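Local structure of bacteriocin (Pseudomonas syringae pv. tomato, 4FZL) at residues A42-A54 / H88-A102. The protein probably kills competing bacteria by degrading the peptidoglycan precursor lipid II, as a calcium-binding bacteriocin of the colicin M family. Sequence-based numbering, arbitrary orientation.
Sequences ALKTFAAADQREA and HVLSGGLMTPFHALA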
ATOM      1  N   ALA A  42     -11.367  -5.117 -14.009  1.00 18.99           N
ATOM      2  CA  ALA A  42     -10.905  -3.814 -13.531  1.00 20.71           C
ATOM      3  C   ALA A  42      -9.955  -3.968 -12.336  1.00 18.21           C
ATOM      4  O   ALA A  42      -8.857  -3.421 -12.320  1.00 20.47           O
ATOM      5  CB  ALA A  42     -12.075  -2.825 -13.256  1.00 20.30           C
ATOM      6  N   LEU A  43     -10.352  -4.772 -11.336  1.00 19.28           N
ATOM      7  CA  LEU A  43      -9.571  -4.874 -10.126  1.00 21.75           C
ATOM      8  C   LEU A  43      -8.182  -5.466 -10.428  1.00 18.67           C
ATOM      9  O   LEU A  43      -7.150  -4.994  -9.935  1.00 20.75           O
ATOM     10  CB  LEU A  43     -10.337  -5.720  -9.105  1.00 22.63           C
ATOM     11  CG  LEU A  43      -9.628  -5.861  -7.762  1.00 23.65           C
ATOM     12  CD1 LEU A  43      -9.300  -4.531  -7.089  1.00 23.60           C
ATOM     13  CD2 LEU A  43     -10.500  -6.687  -6.809  1.00 26.56           C
ATOM     14  N   LYS A  44      -8.154  -6.523 -11.258  1.00 19.56           N
ATOM     15  CA  LYS A  44      -6.900  -7.067 -11.681  1.00 20.12           C
ATOM     16  C   LYS A  44      -6.002  -6.129 -12.508  1.00 21.71           C
ATOM     17  O   LYS A  44      -4.779  -6.153 -12.401  1.00 21.90           O
ATOM     18  CB  LYS A  44      -7.110  -8.447 -12.348  1.00 19.45           C
ATOM     19  CG  LYS A  44      -7.508  -9.582 -11.422  1.00 22.01           C
ATOM     20  CD  LYS A  44      -7.551 -10.993 -12.023  1.00 30.86           C
ATOM     21  CE  LYS A  44      -8.803 -11.213 -12.761  1.00 26.99           C
ATOM     22  NZ  LYS A  44      -8.781 -12.623 -13.318  1.00 26.09           N
ATOM     23  N   THR A  45      -6.651  -5.282 -13.302  1.00 20.13           N
ATOM     24  CA  THR A  45      -5.931  -4.280 -14.066  1.00 20.31           C
ATOM     25  C   THR A  45      -5.321  -3.255 -13.090  1.00 18.69           C
ATOM     26  O   THR A  45      -4.188  -2.799 -13.320  1.00 21.22           O
ATOM     27  CB  THR A  45      -6.844  -3.611 -15.117  1.00 21.07           C
ATOM     28  OG1 THR A  45      -7.340  -4.626 -15.988  1.00 21.65           O
ATOM     29  CG2 THR A  45      -6.139  -2.411 -15.908  1.00 21.36           C
ATOM     30  N   PHE A  46      -6.116  -2.834 -12.066  1.00 18.93           N
ATOM     31  CA  PHE A  46      -5.552  -1.910 -11.086  1.00 17.64           C
ATOM     32  C   PHE A  46      -4.281  -2.523 -10.459  1.00 18.22           C
ATOM     33  O   PHE A  46      -3.293  -1.799 -10.208  1.00 22.29           O
ATOM     34  CB  PHE A  46      -6.524  -1.560  -9.961  1.00 17.86           C
ATOM     35  CG  PHE A  46      -7.834  -0.953 -10.362  1.00 19.50           C
ATOM     36  CD1 PHE A  46      -8.033  -0.285 -11.571  1.00 22.20           C
ATOM     37  CD2 PHE A  46      -8.899  -1.073  -9.515  1.00 21.25           C
ATOM     38  CE1 PHE A  46      -9.257   0.186 -11.903  1.00 24.34           C
ATOM     39  CE2 PHE A  46     -10.141  -0.518  -9.815  1.00 23.64           C
ATOM     40  CZ  PHE A  46     -10.307   0.105 -11.041  1.00 21.95           C
ATOM     41  N   ALA A  47      -4.378  -3.813 -10.086  1.00 20.00           N
ATOM     42  CA  ALA A  47      -3.208  -4.379  -9.466  1.00 18.54           C
ATOM     43  C   ALA A  47      -2.010  -4.437 -10.401  1.00 17.92           C
ATOM     44  O   ALA A  47      -0.873  -4.217  -9.992  1.00 21.90           O
ATOM     45  CB  ALA A  47      -3.577  -5.766  -9.053  1.00 19.54           C
ATOM     46  N   ALA A  48      -2.281  -4.790 -11.666  1.00 19.43           N
ATOM     47  CA  ALA A  48      -1.209  -4.802 -12.653  1.00 20.70           C
ATOM     48  C   ALA A  48      -0.594  -3.398 -12.880  1.00 19.15           C
ATOM     49  O   ALA A  48       0.643  -3.274 -13.100  1.00 22.31           O
ATOM     50  CB  ALA A  48      -1.719  -5.405 -13.967  1.00 20.27           C
ATOM     51  N   ALA A  49      -1.479  -2.387 -12.934  1.00 16.96           N
ATOM     52  CA  ALA A  49      -1.011  -1.055 -13.211  1.00 20.76           C
ATOM     53  C   ALA A  49      -0.160  -0.558 -12.007  1.00 20.81           C
ATOM     54  O   ALA A  49       0.867   0.090 -12.154  1.00 21.32           O
ATOM     55  CB  ALA A  49      -2.219  -0.141 -13.467  1.00 21.06           C
ATOM     56  N   ASP A  50      -0.625  -0.857 -10.795  1.00 19.79           N
ATOM     57  CA  ASP A  50       0.148  -0.511  -9.617  1.00 17.85           C
ATOM     58  C   ASP A  50       1.508  -1.190  -9.625  1.00 18.83           C
ATOM     59  O   ASP A  50       2.500  -0.585  -9.253  1.00 20.72           O
ATOM     60  CB  ASP A  50      -0.573  -0.953  -8.343  1.00 20.01           C
ATOM     61  CG  ASP A  50       0.107  -0.515  -7.081  1.00 22.89           C
ATOM     62  OD1 ASP A  50       0.027   0.691  -6.740  1.00 23.12           O
ATOM     63  OD2 ASP A  50       0.691  -1.329  -6.406  1.00 23.24           O
ATOM     64  N   GLN A  51       1.537  -2.474  -9.957  1.00 21.35           N
ATOM     65  CA  GLN A  51       2.794  -3.167 -10.091  1.00 22.16           C
ATOM     66  C   GLN A  51       3.767  -2.441 -11.071  1.00 21.04           C
ATOM     67  O   GLN A  51       4.959  -2.285 -10.815  1.00 22.60           O
ATOM     68  CB  GLN A  51       2.517  -4.640 -10.491  1.00 23.28           C
ATOM     69  CG  GLN A  51       3.703  -5.577 -10.654  1.00 27.69           C
ATOM     70  CD  GLN A  51       4.300  -6.000  -9.382  1.00 24.65           C
ATOM     71  OE1 GLN A  51       3.586  -6.185  -8.431  1.00 25.54           O
ATOM     72  NE2 GLN A  51       5.605  -6.177  -9.348  1.00 29.36           N
ATOM     73  N   ARG A  52       3.238  -2.059 -12.229  1.00 22.05           N
ATOM     74  CA  ARG A  52       4.039  -1.342 -13.152  1.00 21.89           C
ATOM     75  C   ARG A  52       4.496   0.062 -12.635  1.00 21.60           C
ATOM     76  O   ARG A  52       5.639   0.456 -12.913  1.00 26.63           O
ATOM     77  CB  ARG A  52       3.379  -1.143 -14.532  1.00 22.57           C
ATOM     78  CG  ARG A  52       3.145  -2.439 -15.292  1.00 27.78           C
ATOM     79  CD  ARG A  52       2.760  -2.091 -16.707  1.00 39.88           C
ATOM     80  NE  ARG A  52       2.410  -3.265 -17.498  1.00 53.18           N
ATOM     81  CZ  ARG A  52       2.277  -3.254 -18.829  1.00 50.93           C
ATOM     82  NH1 ARG A  52       2.447  -2.128 -19.521  1.00 58.61           N
ATOM     83  NH2 ARG A  52       1.941  -4.359 -19.467  1.00 58.95           N
ATOM     84  N   GLU A  53       3.619   0.775 -11.923  1.00 21.92           N
ATOM     85  CA  GLU A  53       4.039   2.015 -11.278  1.00 23.31           C
ATOM     86  C   GLU A  53       5.187   1.732 -10.247  1.00 21.33           C
ATOM     87  O   GLU A  53       6.137   2.539 -10.179  1.00 23.12           O
ATOM     88  CB  GLU A  53       2.873   2.732 -10.616  1.00 22.52           C
ATOM     89  CG  GLU A  53       3.195   4.115 -10.139  1.00 28.83           C
ATOM     90  CD  GLU A  53       1.990   4.869  -9.545  1.00 28.38           C
ATOM     91  OE1 GLU A  53       1.942   6.115  -9.659  1.00 37.32           O
ATOM     92  OE2 GLU A  53       1.104   4.211  -9.005  1.00 39.96           O
ATOM     93  N   ALA A  54       5.128   0.599  -9.554  1.00 21.79           N
ATOM     94  CA  ALA A  54       6.195   0.281  -8.622  1.00 22.30           C
ATOM     95  C   ALA A  54       7.530   0.070  -9.330  1.00 25.45           C
ATOM     96  O   ALA A  54       8.591   0.220  -8.723  1.00 28.20           O
ATOM     97  CB  ALA A  54       5.891  -0.963  -7.814  1.00 22.40           C
ATOM     98  N   HIS A  88       4.907  -9.700  -6.006  1.00 25.17           N
ATOM     99  CA  HIS A  88       4.111  -8.469  -6.075  0.50 19.94           C
ATOM    100  C   HIS A  88       4.713  -7.397  -5.234  1.00 24.58           C
ATOM    101  O   HIS A  88       5.176  -7.639  -4.125  1.00 23.45           O
ATOM    102  CB  HIS A  88       2.664  -8.717  -5.604  0.50 21.44           C
ATOM    103  CG  HIS A  88       1.824  -9.365  -6.657  0.50 21.99           C
ATOM    104  ND1 HIS A  88       0.997  -8.665  -7.481  0.50 26.54           N
ATOM    105  CD2 HIS A  88       1.751 -10.706  -7.049  0.50 21.26           C
ATOM    106  CE1 HIS A  88       0.418  -9.518  -8.343  0.50 25.00           C
ATOM    107  NE2 HIS A  88       0.908 -10.763  -8.109  0.50 25.68           N
ATOM    108  N   VAL A  89       4.624  -6.187  -5.724  1.00 23.56           N
ATOM    109  CA  VAL A  89       5.189  -5.031  -5.101  1.00 21.72           C
ATOM    110  C   VAL A  89       4.142  -3.925  -5.194  1.00 22.28           C
ATOM    111  O   VAL A  89       3.662  -3.570  -6.273  1.00 21.38           O
ATOM    112  CB  VAL A  89       6.472  -4.560  -5.827  1.00 25.21           C
ATOM    113  CG1 VAL A  89       7.065  -3.339  -5.097  1.00 24.59           C
ATOM    114  CG2 VAL A  89       7.501  -5.718  -5.893  1.00 26.11           C
ATOM    115  N   LEU A  90       3.931  -3.275  -4.082  1.00 20.47           N
ATOM    116  CA  LEU A  90       3.069  -2.118  -3.950  1.00 19.42           C
ATOM    117  C   LEU A  90       3.825  -0.789  -4.214  1.00 20.16           C
ATOM    118  O   LEU A  90       4.856  -0.510  -3.675  1.00 21.73           O
ATOM    119  CB  LEU A  90       2.413  -2.021  -2.593  1.00 18.60           C
ATOM    120  CG  LEU A  90       1.563  -3.216  -2.135  1.00 20.36           C
ATOM    121  CD1 LEU A  90       1.043  -3.237  -0.678  1.00 21.44           C
ATOM    122  CD2 LEU A  90       0.386  -3.404  -3.099  1.00 24.08           C
ATOM    123  N   SER A  91       3.260   0.013  -5.091  1.00 20.71           N
ATOM    124  CA  SER A  91       3.882   1.224  -5.408  1.00 18.47           C
ATOM    125  C   SER A  91       3.789   2.408  -4.452  1.00 20.42           C
ATOM    126  O   SER A  91       4.601   3.338  -4.560  1.00 22.11           O
ATOM    127  CB  SER A  91       3.334   1.661  -6.780  1.00 21.54           C
ATOM    128  OG  SER A  91       2.147   2.433  -6.706  1.00 23.70           O
ATOM    129  N   GLY A  92       2.759   2.409  -3.622  1.00 21.55           N
ATOM    130  CA  GLY A  92       2.427   3.564  -2.830  1.00 22.31           C
ATOM    131  C   GLY A  92       1.588   4.611  -3.540  1.00 28.40           C
ATOM    132  O   GLY A  92       1.249   5.663  -2.962  1.00 26.93           O
ATOM    133  N   GLY A  93       1.206   4.310  -4.773  1.00 21.19           N
ATOM    134  CA  GLY A  93       0.393   5.175  -5.539  1.00 23.49           C
ATOM    135  C   GLY A  93      -1.121   4.989  -5.369  1.00 25.61           C
ATOM    136  O   GLY A  93      -1.564   4.256  -4.529  1.00 27.25           O
ATOM    137  N   LEU A  94      -1.885   5.672  -6.249  1.00 25.57           N
ATOM    138  CA  LEU A  94      -3.342   5.733  -6.226  1.00 27.66           C
ATOM    139  C   LEU A  94      -3.988   4.332  -6.064  1.00 24.09           C
ATOM    140  O   LEU A  94      -4.954   4.116  -5.258  1.00 27.82           O
ATOM    141  CB  LEU A  94      -3.815   6.269  -7.572  1.00 32.22           C
ATOM    142  CG  LEU A  94      -5.290   6.482  -7.825  1.00 35.25           C
ATOM    143  CD1 LEU A  94      -5.894   7.299  -6.678  1.00 41.77           C
ATOM    144  CD2 LEU A  94      -5.418   7.170  -9.178  1.00 60.23           C
ATOM    145  N   MET A  95      -3.434   3.359  -6.813  1.00 22.52           N
ATOM    146  CA  MET A  95      -4.059   2.041  -6.891  1.00 22.77           C
ATOM    147  C   MET A  95      -3.512   1.047  -5.907  1.00 20.39           C
ATOM    148  O   MET A  95      -3.898  -0.151  -5.915  1.00 21.64           O
ATOM    149  CB  MET A  95      -4.054   1.496  -8.317  1.00 21.94           C
ATOM    150  CG  MET A  95      -5.143   2.245  -9.172  1.00 27.03           C
ATOM    151  SD  MET A  95      -5.012   1.815 -10.892  1.00 28.17           S
ATOM    152  CE  MET A  95      -6.238   2.862 -11.636  1.00 30.70           C
ATOM    153  N   THR A  96      -2.625   1.465  -5.045  1.00 20.57           N
ATOM    154  CA  THR A  96      -2.025   0.552  -4.064  1.00 20.11           C
ATOM    155  C   THR A  96      -3.069  -0.168  -3.170  1.00 22.30           C
ATOM    156  O   THR A  96      -3.008  -1.398  -3.012  1.00 22.57           O
ATOM    157  CB  THR A  96      -0.928   1.241  -3.269  1.00 22.81           C
ATOM    158  OG1 THR A  96       0.248   1.258  -4.048  1.00 28.72           O
ATOM    159  CG2 THR A  96      -0.599   0.460  -1.933  1.00 21.97           C
ATOM    160  N   PRO A  97      -4.065   0.563  -2.621  1.00 23.10           N
ATOM    161  CA  PRO A  97      -5.001  -0.210  -1.756  1.00 24.22           C
ATOM    162  C   PRO A  97      -5.793  -1.239  -2.589  1.00 20.85           C
ATOM    163  O   PRO A  97      -6.217  -2.253  -2.085  1.00 24.00           O
ATOM    164  CB  PRO A  97      -5.935   0.842  -1.155  1.00 29.73           C
ATOM    165  CG  PRO A  97      -5.443   2.136  -1.647  1.00 28.85           C
ATOM    166  CD  PRO A  97      -4.204   2.009  -2.460  1.00 28.20           C
ATOM    167  N   PHE A  98      -6.046  -0.926  -3.872  1.00 22.69           N
ATOM    168  CA  PHE A  98      -6.725  -1.889  -4.738  1.00 22.25           C
ATOM    169  C   PHE A  98      -5.850  -3.087  -5.034  1.00 20.90           C
ATOM    170  O   PHE A  98      -6.309  -4.222  -5.210  1.00 21.66           O
ATOM    171  CB  PHE A  98      -7.162  -1.244  -6.037  1.00 21.37           C
ATOM    172  CG  PHE A  98      -8.251  -0.227  -5.846  1.00 26.86           C
ATOM    173  CD1 PHE A  98      -9.566  -0.604  -5.716  1.00 30.79           C
ATOM    174  CD2 PHE A  98      -7.935   1.120  -5.761  1.00 33.03           C
ATOM    175  CE1 PHE A  98     -10.576   0.381  -5.546  1.00 30.07           C
ATOM    176  CE2 PHE A  98      -8.929   2.096  -5.578  1.00 42.04           C
ATOM    177  CZ  PHE A  98     -10.252   1.707  -5.438  1.00 33.79           C
ATOM    178  N   HIS A  99      -4.563  -2.830  -5.176  1.00 19.87           N
ATOM    179  CA  HIS A  99      -3.608  -3.926  -5.405  1.00 20.50           C
ATOM    180  C   HIS A  99      -3.605  -4.858  -4.186  1.00 21.07           C
ATOM    181  O   HIS A  99      -3.649  -6.072  -4.339  1.00 22.43           O
ATOM    182  CB  HIS A  99      -2.181  -3.294  -5.718  1.00 21.98           C
ATOM    183  CG  HIS A  99      -1.153  -4.287  -6.139  1.00 23.15           C
ATOM    184  ND1 HIS A  99       0.068  -3.908  -6.572  1.00 23.43           N
ATOM    185  CD2 HIS A  99      -1.218  -5.655  -6.312  1.00 21.24           C
ATOM    186  CE1 HIS A  99       0.785  -4.969  -6.956  1.00 21.25           C
ATOM    187  NE2 HIS A  99       0.010  -6.050  -6.824  1.00 19.96           N
ATOM    188  N   ALA A 100      -3.568  -4.298  -2.987  1.00 20.88           N
ATOM    189  CA  ALA A 100      -3.618  -5.089  -1.762  1.00 20.62           C
ATOM    190  C   ALA A 100      -4.949  -5.839  -1.687  1.00 19.51           C
ATOM    191  O   ALA A 100      -5.007  -7.002  -1.157  1.00 21.54           O
ATOM    192  CB  ALA A 100      -3.355  -4.221  -0.540  1.00 22.20           C
ATOM    193  N   LEU A 101      -6.030  -5.158  -2.065  1.00 25.22           N
ATOM    194  CA  LEU A 101      -7.352  -5.808  -2.038  1.00 23.31           C
ATOM    195  C   LEU A 101      -7.381  -7.051  -3.001  1.00 21.82           C
ATOM    196  O   LEU A 101      -7.791  -8.178  -2.680  1.00 28.50           O
ATOM    197  CB  LEU A 101      -8.464  -4.817  -2.441  1.00 23.86           C
ATOM    198  CG  LEU A 101      -9.876  -5.378  -2.602  1.00 24.88           C
ATOM    199  CD1 LEU A 101     -10.320  -5.693  -1.192  1.00 31.87           C
ATOM    200  CD2 LEU A 101     -10.701  -4.243  -3.192  1.00 25.35           C
ATOM    201  N   ALA A 102      -6.940  -6.770  -4.224  1.00 23.81           N
ATOM    202  CA  ALA A 102      -6.766  -7.821  -5.247  1.00 23.27           C
ATOM    203  C   ALA A 102      -5.927  -9.015  -4.707  1.00 24.68           C
ATOM    204  O   ALA A 102      -6.284 -10.171  -4.937  1.00 26.97           O
ATOM    205  CB  ALA A 102      -6.152  -7.256  -6.549  1.00 23.27           C
TER
HETATM  206  O   HOH W   1      -0.950   2.986  -7.936  1.00 26.52           O
HETATM  207  O   HOH W   2      -0.285   7.052  -8.410  1.00 30.08           O
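D50 of helix 42-54 and H99 of helix 96-102 form a His-carboxylate hydrogen bond where two helices of this colicin M-family protein cross at -120°, their axes 8.0 Å apart. The case illustrates how one buried acid can organise a loop and the helix that follows it. D50 OD2 accepts from H99 ND1 at 2.7 Å; OD2 lies in the plane of the imidazole, whereas ND1 approaches it from the anti side, somewhat out of the carboxylate plane. S91 N donates to D50 OD2 on the syn side at 3.2 Å, nearly straight but well out of that plane. With CG anti to the backbone N (chi1 -175°), D50 extends to the turn before helix 96-102, where its OD1 accepts from T96 OG1 at 2.8 Å and from a water. Gripped at both oxygens, the carboxylate is fixed in rotation.

The polar network extends to E53 and Q51. S91 OG, which closes an ST turn by accepting from G93 N, sits near both D50 OD1 and E53 OE2; the same water donates to these two oxygens and accepts from M95 N. Q51, bent at chi2, brings OE1 to V89 N at 2.9 Å, while H99 NE2 shares a hydrogen bond with H88 ND1.

Apolar packing fills the other end. F46 turns its edge to the face of F98, planes 68° apart, and M95 makes an oblique Met-aromatic contact with F46, its CE 3.6 Å from F46 CD1. The small side chain of A47 lets its CA come within 4.1 Å of H99 CA, with its CB against A102 CB. Separately, A47 O sits over the centre of the H99 ring, 3.5 Å above its plane.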